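VP4 CORE protein (Bluetongue virus, PDB 2JHP) caps the viral messenger RNA as a multifunctional assembly line within the bluetongue virus core. Local coordinates at residues A190-Y195 with K250-L255; R217-V222 with N234-N239; R260-D265 with G298-A303; F339-G344 with H353-V358. One frame throughout, in Å; residues are numbered along the deposited sequence.

Interaction 1 (A190-Y195 with K250-L255); sequences AEEVHY and KHMNFL. With SAH (S-adenosyl-L-homocysteine), chain C.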
# COMPACT_ATOMS: atom_id res chain seq x y z
N ALA A 190 18.23 9.41 7.91
CA ALA A 190 19.58 9.88 8.25
C ALA A 190 20.62 9.34 7.26
O ALA A 190 20.66 8.14 7.01
CB ALA A 190 19.94 9.47 9.66
N GLU A 191 21.44 10.24 6.72
CA GLU A 191 22.58 9.85 5.87
C GLU A 191 23.80 9.49 6.70
O GLU A 191 24.69 8.79 6.22
CB GLU A 191 22.98 10.98 4.93
CG GLU A 191 21.87 11.49 4.04
CD GLU A 191 22.10 12.92 3.62
OE1 GLU A 191 22.81 13.14 2.61
OE2 GLU A 191 21.58 13.82 4.31
N GLU A 192 23.85 9.99 7.93
CA GLU A 192 25.03 9.82 8.76
C GLU A 192 24.61 9.60 10.20
O GLU A 192 23.85 10.39 10.77
CB GLU A 192 25.92 11.06 8.63
CG GLU A 192 27.24 11.02 9.38
CD GLU A 192 27.98 12.35 9.26
OE1 GLU A 192 28.27 12.97 10.31
OE2 GLU A 192 28.27 12.78 8.12
N VAL A 193 25.10 8.51 10.79
CA VAL A 193 24.81 8.17 12.17
C VAL A 193 26.08 8.12 13.00
O VAL A 193 27.04 7.42 12.67
CB VAL A 193 24.10 6.80 12.30
CG1 VAL A 193 24.01 6.37 13.77
CG2 VAL A 193 22.73 6.84 11.65
N HIS A 194 26.06 8.86 14.10
CA HIS A 194 27.08 8.78 15.12
C HIS A 194 26.55 7.91 16.27
O HIS A 194 25.59 8.28 16.95
CB HIS A 194 27.45 10.18 15.60
CG HIS A 194 28.10 11.02 14.54
ND1 HIS A 194 29.45 11.29 14.52
CD2 HIS A 194 27.58 11.63 13.45
CE1 HIS A 194 29.74 12.03 13.47
NE2 HIS A 194 28.62 12.26 12.80
N TYR A 195 27.17 6.75 16.44
CA TYR A 195 26.69 5.72 17.37
C TYR A 195 27.69 5.55 18.50
O TYR A 195 28.70 4.87 18.36
CB TYR A 195 26.49 4.40 16.61
CG TYR A 195 25.76 3.27 17.34
CD1 TYR A 195 25.43 3.36 18.69
CD2 TYR A 195 25.42 2.10 16.66
CE1 TYR A 195 24.77 2.31 19.34
CE2 TYR A 195 24.76 1.05 17.29
CZ TYR A 195 24.44 1.16 18.63
OH TYR A 195 23.78 0.13 19.26
N LYS A 250 34.67 16.80 15.62
CA LYS A 250 35.88 16.62 14.81
C LYS A 250 35.74 15.57 13.70
O LYS A 250 36.51 15.56 12.74
CB LYS A 250 37.13 16.37 15.69
CG LYS A 250 37.15 15.06 16.46
CD LYS A 250 38.48 14.86 17.20
CE LYS A 250 39.61 14.46 16.25
NZ LYS A 250 40.94 14.40 16.92
N HIS A 251 34.73 14.70 13.81
CA HIS A 251 34.46 13.70 12.78
C HIS A 251 33.25 14.08 11.92
O HIS A 251 32.52 13.21 11.42
CB HIS A 251 34.31 12.30 13.39
CG HIS A 251 35.46 11.89 14.26
ND1 HIS A 251 36.74 11.75 13.77
CD2 HIS A 251 35.53 11.60 15.58
CE1 HIS A 251 37.55 11.40 14.76
NE2 HIS A 251 36.83 11.29 15.86
N MET A 252 33.05 15.38 11.74
CA MET A 252 31.96 15.88 10.91
C MET A 252 32.46 16.77 9.80
O MET A 252 33.44 17.51 9.96
CB MET A 252 30.97 16.68 11.76
CG MET A 252 29.98 15.84 12.50
SD MET A 252 28.78 16.90 13.31
CE MET A 252 28.07 15.73 14.44
N ASN A 253 31.77 16.71 8.66
CA ASN A 253 32.01 17.62 7.55
C ASN A 253 30.85 18.61 7.44
O ASN A 253 29.74 18.25 7.05
CB ASN A 253 32.21 16.84 6.25
CG ASN A 253 32.25 17.73 5.02
OD1 ASN A 253 32.63 18.90 5.09
ND2 ASN A 253 31.84 17.18 3.89
N PHE A 254 31.13 19.86 7.81
CA PHE A 254 30.10 20.90 7.82
C PHE A 254 29.86 21.54 6.46
O PHE A 254 28.75 22.00 6.19
CB PHE A 254 30.42 21.98 8.86
CG PHE A 254 30.47 21.46 10.27
CD1 PHE A 254 31.68 21.43 10.97
CD2 PHE A 254 29.31 21.00 10.90
CE1 PHE A 254 31.73 20.94 12.28
CE2 PHE A 254 29.35 20.52 12.21
CZ PHE A 254 30.56 20.48 12.90
N LEU A 255 30.88 21.57 5.61
CA LEU A 255 30.77 22.20 4.30
C LEU A 255 29.83 21.46 3.34
O LEU A 255 29.62 21.88 2.21
CB LEU A 255 32.17 22.44 3.67
CG LEU A 255 32.98 23.58 4.31
CD1 LEU A 255 34.48 23.39 4.13
CD2 LEU A 255 32.53 24.95 3.78
N SAH C . 25.39 -0.90 21.73
CA SAH C . 25.97 -2.16 22.31
CB SAH C . 25.58 -2.36 23.78
CG SAH C . 26.08 -1.26 24.70
SD SAH C . 27.37 -1.87 25.81
C SAH C . 25.57 -3.37 21.47
O SAH C . 24.55 -3.36 20.78
OXT SAH C . 26.28 -4.38 21.45
C5' SAH C . 27.81 -0.23 26.42
C4' SAH C . 29.17 0.16 25.87
O4' SAH C . 29.42 1.53 26.10
C3' SAH C . 30.32 -0.58 26.53
O3' SAH C . 30.79 -1.53 25.60
C2' SAH C . 31.37 0.48 26.82
O2' SAH C . 32.61 0.15 26.25
C1' SAH C . 30.82 1.70 26.12
N9 SAH C . 31.11 3.01 26.74
C8 SAH C . 31.16 3.34 28.06
N7 SAH C . 31.43 4.67 28.15
C5 SAH C . 31.54 5.18 26.91
C6 SAH C . 31.80 6.45 26.42
N6 SAH C . 32.00 7.46 27.27
N1 SAH C . 31.86 6.67 25.06
C2 SAH C . 31.66 5.63 24.18
N3 SAH C . 31.39 4.36 24.67
C4 SAH C . 31.34 4.14 26.01
O HOH W 1 29.22 15.52 7.81
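Met252 packs over one face of the His194 imidazole in a CH-pi contact made by its methyl, on strand 192-196 of a Rossmann-like methyltransferase sheet, between strands 219-223 and 260-264. Met252 CE sits 4.2 Å from the centroid of the His194 ring, displaced toward the rim. Met252 CG meets the same ring at His194 NE2, 3.8 Å away, so the extended thioether spans the imidazole obliquely. Around the edge, the carbonyl O of His251 lies in the ring plane, 3.7 Å from CE1 of His194.

What sets the ring's rotation is a bond at each nitrogen. His194 NE2 donates to Glu192 OE1 over 2.6 Å, a His-carboxylate bond that meets the oxygen on its anti side, and ND1 is hydrogen-bonded to Tyr223 OH. Glu192 reaches this place with CG opposite its backbone N (chi1 -177°) and a straight chain beyond. Its second oxygen faces the loop 250-255 through a water, which donates to Glu192 OE2 and accepts from Asn253 N. Beyond His194, the ring of His221 stacks on it. The same strand leads to the S-adenosyl-L-homocysteine pocket, where the ligand's amino N makes a weak hydrogen bond to Tyr195 OH, 3.1 Å long.

Interaction 2 (R217-V222 with N234-N239); sequences RVLWHV and NVIVHN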
# COMPACT_ATOMS: atom_id res chain seq x y z
N ARG A 217 23.21 2.83 2.70
CA ARG A 217 22.96 4.26 2.45
C ARG A 217 23.37 5.18 3.62
O ARG A 217 23.22 6.41 3.54
CB ARG A 217 21.49 4.49 2.08
CG ARG A 217 20.98 3.74 0.86
CD ARG A 217 19.59 4.26 0.43
NE ARG A 217 18.71 4.55 1.57
CZ ARG A 217 17.90 3.67 2.17
NH1 ARG A 217 17.84 2.40 1.75
NH2 ARG A 217 17.15 4.05 3.20
N VAL A 218 23.89 4.60 4.70
CA VAL A 218 24.22 5.38 5.88
C VAL A 218 25.71 5.38 6.16
O VAL A 218 26.38 4.36 6.00
CB VAL A 218 23.41 4.88 7.10
CG1 VAL A 218 24.05 5.31 8.42
CG2 VAL A 218 21.97 5.35 6.99
N LEU A 219 26.24 6.54 6.54
CA LEU A 219 27.61 6.62 7.03
C LEU A 219 27.64 6.49 8.56
O LEU A 219 27.07 7.31 9.28
CB LEU A 219 28.32 7.89 6.54
CG LEU A 219 29.78 8.03 7.00
CD1 LEU A 219 30.62 6.83 6.56
CD2 LEU A 219 30.40 9.35 6.51
N TRP A 220 28.31 5.44 9.03
CA TRP A 220 28.29 5.05 10.43
C TRP A 220 29.57 5.44 11.17
O TRP A 220 30.61 4.81 10.96
CB TRP A 220 28.12 3.54 10.52
CG TRP A 220 26.85 3.03 9.95
CD1 TRP A 220 26.65 2.57 8.68
CD2 TRP A 220 25.60 2.92 10.63
NE1 TRP A 220 25.34 2.18 8.53
CE2 TRP A 220 24.67 2.38 9.71
CE3 TRP A 220 25.17 3.23 11.92
CZ2 TRP A 220 23.34 2.15 10.05
CZ3 TRP A 220 23.84 2.99 12.26
CH2 TRP A 220 22.94 2.45 11.32
N HIS A 221 29.50 6.46 12.01
CA HIS A 221 30.61 6.78 12.91
C HIS A 221 30.32 6.09 14.23
O HIS A 221 29.38 6.45 14.93
CB HIS A 221 30.73 8.28 13.11
CG HIS A 221 31.43 8.99 11.99
ND1 HIS A 221 32.79 8.91 11.79
CD2 HIS A 221 30.95 9.82 11.03
CE1 HIS A 221 33.12 9.65 10.74
NE2 HIS A 221 32.02 10.21 10.26
N VAL A 222 31.12 5.09 14.56
CA VAL A 222 30.85 4.27 15.74
C VAL A 222 31.93 4.45 16.81
O VAL A 222 33.13 4.34 16.52
CB VAL A 222 30.64 2.76 15.39
CG1 VAL A 222 29.47 2.59 14.42
CG2 VAL A 222 31.90 2.14 14.81
N ASN A 234 31.76 2.10 4.87
CA ASN A 234 30.89 3.12 5.47
C ASN A 234 30.80 3.04 7.01
O ASN A 234 29.98 3.74 7.63
CB ASN A 234 29.50 3.12 4.83
CG ASN A 234 28.74 1.82 5.07
OD1 ASN A 234 29.34 0.74 5.16
ND2 ASN A 234 27.43 1.91 5.16
N VAL A 235 31.63 2.19 7.62
CA VAL A 235 31.76 2.16 9.08
C VAL A 235 33.12 2.69 9.52
O VAL A 235 34.15 2.04 9.35
CB VAL A 235 31.49 0.77 9.72
CG1 VAL A 235 31.54 0.88 11.23
CG2 VAL A 235 30.13 0.23 9.28
N ILE A 236 33.09 3.89 10.07
CA ILE A 236 34.28 4.56 10.58
C ILE A 236 34.31 4.35 12.10
O ILE A 236 33.42 4.79 12.83
CB ILE A 236 34.30 6.04 10.16
CG1 ILE A 236 34.49 6.13 8.64
CG2 ILE A 236 35.41 6.80 10.86
CD1 ILE A 236 34.09 7.46 8.04
N VAL A 237 35.35 3.66 12.56
CA VAL A 237 35.42 3.14 13.92
C VAL A 237 36.30 3.99 14.82
O VAL A 237 37.45 4.29 14.49
CB VAL A 237 35.87 1.65 13.91
CG1 VAL A 237 36.09 1.11 15.33
CG2 VAL A 237 34.85 0.80 13.16
N HIS A 238 35.73 4.39 15.95
CA HIS A 238 36.44 5.20 16.93
C HIS A 238 36.53 4.46 18.26
O HIS A 238 35.50 4.06 18.83
CB HIS A 238 35.76 6.56 17.12
CG HIS A 238 35.49 7.28 15.84
ND1 HIS A 238 36.47 7.94 15.13
CD2 HIS A 238 34.35 7.45 15.13
CE1 HIS A 238 35.95 8.48 14.05
NE2 HIS A 238 34.66 8.20 14.02
N ASN A 239 37.75 4.27 18.75
CA ASN A 239 37.98 3.65 20.05
C ASN A 239 38.15 4.70 21.14
O ASN A 239 38.94 4.55 22.07
CB ASN A 239 39.19 2.71 19.99
CG ASN A 239 39.04 1.66 18.90
OD1 ASN A 239 39.99 1.40 18.15
ND2 ASN A 239 37.86 1.06 18.81
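Strands 219-222 and 235-238 run parallel, 4.8 Å apart with their directions 10° from each other, and form one edge of the Rossmann-like methyltransferase sheet. Trp220 and Val222 of the inner strand each donate N-H to one carbonyl of the outer strand, those of Asn234 and Ile236, and return their own O to Ile236 N and His238 N, the regular ladder of a parallel pair. Asn234 adds a rung with its side chain. With CG set between its backbone N and carbonyl carbon (chi1 64°), the amide turns back and Asn234 ND2 donates to Val218 O over 2.8 Å, nearly in line with that C=O. Asn234 ND2 also lies at the edge of the indole, 3.7 Å from Trp220 CD1, the amide and ring planes almost perpendicular.

Side chains alternate between the faces. Trp220, Val222, Val235 and Val237 share one, where Val222 CG2 touches Val237 CG2 at 3.6 Å and Val235 CG1 at 3.8 Å; Leu204 of helix 202-210 and Phe215 cover this apolar patch. Val218 CG1 also lies over the indole. On the other face Ile236 runs beside His221, with Ile236 CD1 3.6 Å from His221 CE1, and also meets Leu219 CD1. Tyr223 and His251 stack on His238, while His194 stacks on His221, making a cluster of aromatic rings. The two strand histidines meet rim to rim, planes 20° apart, with His221 ND1 hydrogen-bonded to His238 NE2 at 3.0 Å.

Interaction 3 (R260-D265 with G298-A303); sequences RLFIWD and GAFSSA. With SAH (S-adenosyl-L-homocysteine), chain C.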
# COMPACT_ATOMS: atom_id res chain seq x y z
N ARG A 260 21.87 14.16 10.04
CA ARG A 260 22.62 13.34 10.99
C ARG A 260 21.71 12.89 12.12
O ARG A 260 20.84 13.64 12.56
CB ARG A 260 23.80 14.12 11.56
CG ARG A 260 24.83 14.57 10.55
CD ARG A 260 25.93 15.39 11.22
NE ARG A 260 26.69 16.21 10.28
CZ ARG A 260 26.52 17.52 10.11
NH1 ARG A 260 25.61 18.17 10.82
NH2 ARG A 260 27.26 18.17 9.22
N LEU A 261 21.90 11.65 12.56
CA LEU A 261 21.21 11.11 13.75
C LEU A 261 22.22 10.70 14.82
O LEU A 261 23.23 10.06 14.52
CB LEU A 261 20.33 9.92 13.36
CG LEU A 261 19.95 8.84 14.38
CD1 LEU A 261 19.00 9.36 15.44
CD2 LEU A 261 19.32 7.71 13.60
N PHE A 262 21.91 11.06 16.06
CA PHE A 262 22.76 10.81 17.21
C PHE A 262 22.18 9.66 18.03
O PHE A 262 21.05 9.74 18.51
CB PHE A 262 22.83 12.10 18.04
CG PHE A 262 23.74 12.02 19.25
CD1 PHE A 262 25.09 12.32 19.14
CD2 PHE A 262 23.22 11.69 20.50
CE1 PHE A 262 25.93 12.27 20.26
CE2 PHE A 262 24.05 11.64 21.63
CZ PHE A 262 25.40 11.93 21.51
N ILE A 263 22.96 8.58 18.16
CA ILE A 263 22.55 7.38 18.90
C ILE A 263 23.48 7.14 20.11
O ILE A 263 24.69 6.97 19.93
CB ILE A 263 22.52 6.12 18.00
CG1 ILE A 263 21.55 6.32 16.83
CG2 ILE A 263 22.11 4.89 18.81
CD1 ILE A 263 21.36 5.09 15.94
N TRP A 264 22.90 7.14 21.31
CA TRP A 264 23.65 7.02 22.59
C TRP A 264 23.20 5.79 23.37
O TRP A 264 22.04 5.72 23.81
CB TRP A 264 23.48 8.28 23.43
CG TRP A 264 24.18 8.30 24.79
CD1 TRP A 264 23.74 7.75 25.96
CD2 TRP A 264 25.42 8.96 25.10
NE1 TRP A 264 24.64 8.01 26.98
CE2 TRP A 264 25.67 8.75 26.48
CE3 TRP A 264 26.34 9.70 24.35
CZ2 TRP A 264 26.81 9.25 27.11
CZ3 TRP A 264 27.47 10.20 24.98
CH2 TRP A 264 27.70 9.97 26.34
N ASP A 265 24.12 4.85 23.54
CA ASP A 265 23.87 3.59 24.26
C ASP A 265 24.95 3.32 25.30
O ASP A 265 25.26 2.16 25.62
CB ASP A 265 23.74 2.41 23.28
CG ASP A 265 23.02 1.21 23.89
OD1 ASP A 265 22.10 1.41 24.72
OD2 ASP A 265 23.36 0.06 23.54
N GLY A 298 21.04 21.45 15.88
CA GLY A 298 21.53 22.31 14.80
C GLY A 298 22.35 21.49 13.83
O GLY A 298 22.30 21.72 12.62
N ALA A 299 23.11 20.52 14.36
CA ALA A 299 23.87 19.57 13.55
C ALA A 299 23.14 18.23 13.38
O ALA A 299 23.43 17.46 12.46
CB ALA A 299 25.25 19.34 14.16
N PHE A 300 22.18 17.97 14.27
CA PHE A 300 21.47 16.69 14.26
C PHE A 300 19.97 16.86 14.12
O PHE A 300 19.36 17.64 14.83
CB PHE A 300 21.73 15.93 15.56
CG PHE A 300 23.05 15.23 15.59
CD1 PHE A 300 24.16 15.85 16.15
CD2 PHE A 300 23.19 13.95 15.05
CE1 PHE A 300 25.37 15.20 16.18
CE2 PHE A 300 24.40 13.28 15.07
CZ PHE A 300 25.49 13.90 15.64
N SER A 301 19.38 16.10 13.20
CA SER A 301 17.92 16.07 13.06
C SER A 301 17.20 15.43 14.27
O SER A 301 16.07 15.81 14.61
CB SER A 301 17.54 15.26 11.83
OG SER A 301 17.79 13.89 12.09
N SER A 302 17.85 14.45 14.89
CA SER A 302 17.22 13.64 15.92
C SER A 302 18.23 12.87 16.75
O SER A 302 19.36 12.64 16.31
CB SER A 302 16.23 12.66 15.28
OG SER A 302 16.76 12.08 14.10
N ALA A 303 17.82 12.48 17.95
CA ALA A 303 18.67 11.69 18.82
C ALA A 303 17.86 10.60 19.48
O ALA A 303 16.68 10.79 19.80
CB ALA A 303 19.33 12.58 19.87
N SAH C . 25.39 -0.90 21.73
CA SAH C . 25.97 -2.16 22.31
CB SAH C . 25.58 -2.36 23.78
CG SAH C . 26.08 -1.26 24.70
SD SAH C . 27.37 -1.87 25.81
C SAH C . 25.57 -3.37 21.47
O SAH C . 24.55 -3.36 20.78
OXT SAH C . 26.28 -4.38 21.45
C5' SAH C . 27.81 -0.23 26.42
C4' SAH C . 29.17 0.16 25.87
O4' SAH C . 29.42 1.53 26.10
C3' SAH C . 30.32 -0.58 26.53
O3' SAH C . 30.79 -1.53 25.60
C2' SAH C . 31.37 0.48 26.82
O2' SAH C . 32.61 0.15 26.25
C1' SAH C . 30.82 1.70 26.12
N9 SAH C . 31.11 3.01 26.74
C8 SAH C . 31.16 3.34 28.06
N7 SAH C . 31.43 4.67 28.15
C5 SAH C . 31.54 5.18 26.91
C6 SAH C . 31.80 6.45 26.42
N6 SAH C . 32.00 7.46 27.27
N1 SAH C . 31.86 6.67 25.06
C2 SAH C . 31.66 5.63 24.18
N3 SAH C . 31.39 4.36 24.67
C4 SAH C . 31.34 4.14 26.01
O HOH W 2 20.97 16.93 10.70
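The carbonyl O of Ala299 accepts a 2.8 Å hydrogen bond from Arg260 NH1; NH1 comes in the carbonyl plane on a lone pair, and the oxygen lies close to the guanidinium plane. A water bound to Arg260 N, 3.0 Å away, also lies against this oxygen. The arginine chain is extended from CG to NE, which carries the guanidinium past Ala299 to a second acceptor, Asn253 O, for NH2. Two carbonyls, one at each terminal nitrogen, thereby restrain its rotation in the buried interior.

Arg260 O in turn receives Ser301 N at 2.9 Å, and further along Phe262 N donates to Ser302 O over 3.0 Å in a nearly straight bond (173°). The Phe300 ring turns its edge to the backbone at Leu261, with Phe300 CE2 3.4 Å from Leu261 C. Phe262 CB stands over one face of that ring, 3.8 Å from the Phe300 centroid. Its CG swung away from the backbone N, Phe262 then presents its ring edge to the same phenyl in a T-shaped pair, planes at 80°. Ala303 CB closes on Phe262 CB from the neighbouring strand, and helix 280-295 covers Phe262 and Ala303.

Asp265 directly follows strand 260-264, and Asp265 OD2 accepts from the amino N of S-adenosyl-L-homocysteine at 2.9 Å. A parallel strand pair linked through a covering helix, with an acidic residue at the strand's carboxyl end holding the bound S-adenosyl-L-homocysteine, is the beta-alpha-beta arrangement of a Rossmann-like methyltransferase.

Interaction 4 (F339-G344 with H353-V358); sequences FMRLRG and HPDASV
The Arg341 guanidinium has Asp355 CA over one face, 3.5 Å above the plane, and His353 O near its edge, where Arg341 NH1 donates to that carbonyl at 2.6 Å. The donor arrives nearly in line with the C=O, although the oxygen is tilted from the guanidinium plane. Arg341 NH2 forms a salt bridge to Asp355 OD2 at 3.0 Å, with the carboxylate turned 59° against the guanidinium. At the remaining nitrogen, Arg341 NE donates to Leu342 O over 3.3 Å from above the carbonyl plane. Bends at chi2 and chi3 (-125° and 77°) fold the arginine back to reach all three. Arg341 CD also packs on His353 CB at 3.9 Å, while the polar end of His353 turns to Tyr322, whose OH bonds ND1.

One backbone bond joins the two segments, from Ala356 N to Arg341 O at 3.0 Å. Beside it Ala356 CB points into an apolar corner made by Met340 CB, 3.9 Å away, and Leu342 CD2. Here the chain leaves the mixed sheet for the two-stranded sheet of 315-320 and 357-362: strand 302-308 flanks Met340 on one side, strand 322-324 lies beyond Phe339 on the other, and Thr321 hydrogen-bonds both Arg341 N and Pro354 O.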
# COMPACT_ATOMS: atom_id res chain seq x y z
N PHE A 339 13.65 9.56 22.70
CA PHE A 339 13.70 10.19 21.40
C PHE A 339 13.71 11.71 21.56
O PHE A 339 12.90 12.28 22.31
CB PHE A 339 12.54 9.74 20.50
CG PHE A 339 12.46 10.51 19.21
CD1 PHE A 339 13.41 10.33 18.21
CD2 PHE A 339 11.45 11.44 19.01
CE1 PHE A 339 13.35 11.05 17.03
CE2 PHE A 339 11.38 12.17 17.83
CZ PHE A 339 12.33 11.97 16.84
N MET A 340 14.63 12.35 20.85
CA MET A 340 14.80 13.79 20.91
C MET A 340 14.68 14.34 19.49
O MET A 340 15.50 14.00 18.63
CB MET A 340 16.17 14.15 21.50
CG MET A 340 16.45 13.65 22.93
SD MET A 340 18.14 13.97 23.52
CE MET A 340 18.17 15.76 23.50
N ARG A 341 13.66 15.16 19.24
CA ARG A 341 13.53 15.85 17.97
C ARG A 341 14.25 17.18 18.08
O ARG A 341 13.97 17.99 18.97
CB ARG A 341 12.07 16.06 17.59
CG ARG A 341 11.88 16.33 16.08
CD ARG A 341 11.13 17.62 15.86
NE ARG A 341 11.99 18.77 16.03
CZ ARG A 341 11.59 19.97 16.45
NH1 ARG A 341 10.31 20.18 16.74
NH2 ARG A 341 12.47 20.95 16.57
N LEU A 342 15.21 17.39 17.19
CA LEU A 342 16.07 18.56 17.26
C LEU A 342 15.91 19.44 16.03
O LEU A 342 15.12 19.15 15.14
CB LEU A 342 17.53 18.11 17.43
CG LEU A 342 17.89 17.20 18.60
CD1 LEU A 342 19.30 16.64 18.42
CD2 LEU A 342 17.78 17.94 19.92
N ARG A 343 16.65 20.53 15.98
CA ARG A 343 16.80 21.26 14.74
C ARG A 343 18.10 20.75 14.17
O ARG A 343 18.94 20.22 14.91
CB ARG A 343 16.80 22.78 14.95
CG ARG A 343 17.79 23.29 15.97
CD ARG A 343 17.14 23.55 17.33
NE ARG A 343 18.15 23.48 18.40
CZ ARG A 343 19.22 24.27 18.48
NH1 ARG A 343 19.45 25.20 17.56
NH2 ARG A 343 20.07 24.12 19.48
N GLY A 344 18.27 20.90 12.86
CA GLY A 344 19.34 20.22 12.14
C GLY A 344 18.70 19.74 10.85
O GLY A 344 17.53 19.35 10.85
N HIS A 353 6.52 17.04 15.98
CA HIS A 353 7.06 16.51 17.23
C HIS A 353 7.71 17.67 17.97
O HIS A 353 8.59 18.33 17.42
CB HIS A 353 8.08 15.41 16.96
CG HIS A 353 7.55 14.30 16.10
ND1 HIS A 353 6.77 13.28 16.61
CD2 HIS A 353 7.66 14.07 14.77
CE1 HIS A 353 6.44 12.46 15.62
NE2 HIS A 353 6.97 12.92 14.50
N PRO A 354 7.25 17.94 19.21
CA PRO A 354 7.80 19.09 19.94
C PRO A 354 9.32 18.99 20.15
O PRO A 354 9.84 17.92 20.47
CB PRO A 354 7.06 19.06 21.28
CG PRO A 354 6.43 17.73 21.38
CD PRO A 354 6.22 17.22 19.98
N ASP A 355 10.00 20.12 19.94
CA ASP A 355 11.43 20.30 20.22
C ASP A 355 11.79 19.64 21.55
O ASP A 355 11.00 19.68 22.50
CB ASP A 355 11.75 21.80 20.31
CG ASP A 355 12.89 22.21 19.39
OD1 ASP A 355 14.00 21.63 19.48
OD2 ASP A 355 12.67 23.14 18.58
N ALA A 356 12.97 19.03 21.63
CA ALA A 356 13.35 18.35 22.87
C ALA A 356 13.53 19.39 23.95
O ALA A 356 14.23 20.39 23.75
CB ALA A 356 14.60 17.52 22.69
N SER A 357 12.87 19.15 25.08
CA SER A 357 12.92 20.06 26.22
C SER A 357 13.04 19.33 27.56
O SER A 357 13.03 18.11 27.62
CB SER A 357 11.67 20.95 26.23
OG SER A 357 10.50 20.15 26.17
N VAL A 358 13.16 20.10 28.63
CA VAL A 358 13.27 19.54 29.97
C VAL A 358 11.91 19.00 30.40
O VAL A 358 10.91 19.70 30.32
CB VAL A 358 13.87 20.55 30.97
CG1 VAL A 358 13.12 21.89 30.94
CG2 VAL A 358 13.90 19.96 32.38

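All four contacts reach one mixed seven-stranded sheet, and their chemistry differs with their place in it. Interactions 2 and 3 are buried parallel pairings, the first at the sheet's edge and the second at the middle strand 260-264; interaction 1 sets a loop against strand 192-196 and is only partly buried. Interaction 1 touches both, sharing backbone bonds with 217-222 and 260-265, and Met252 also meets Phe300 of interaction 3. Interactions 1 and 3 each supply a group for the amino nitrogen of S-adenosyl-L-homocysteine. Interaction 4, joined to interaction 3 through the antiparallel strand 335-341, relies on a partly exposed salt bridge where the others use rings and buried polar links.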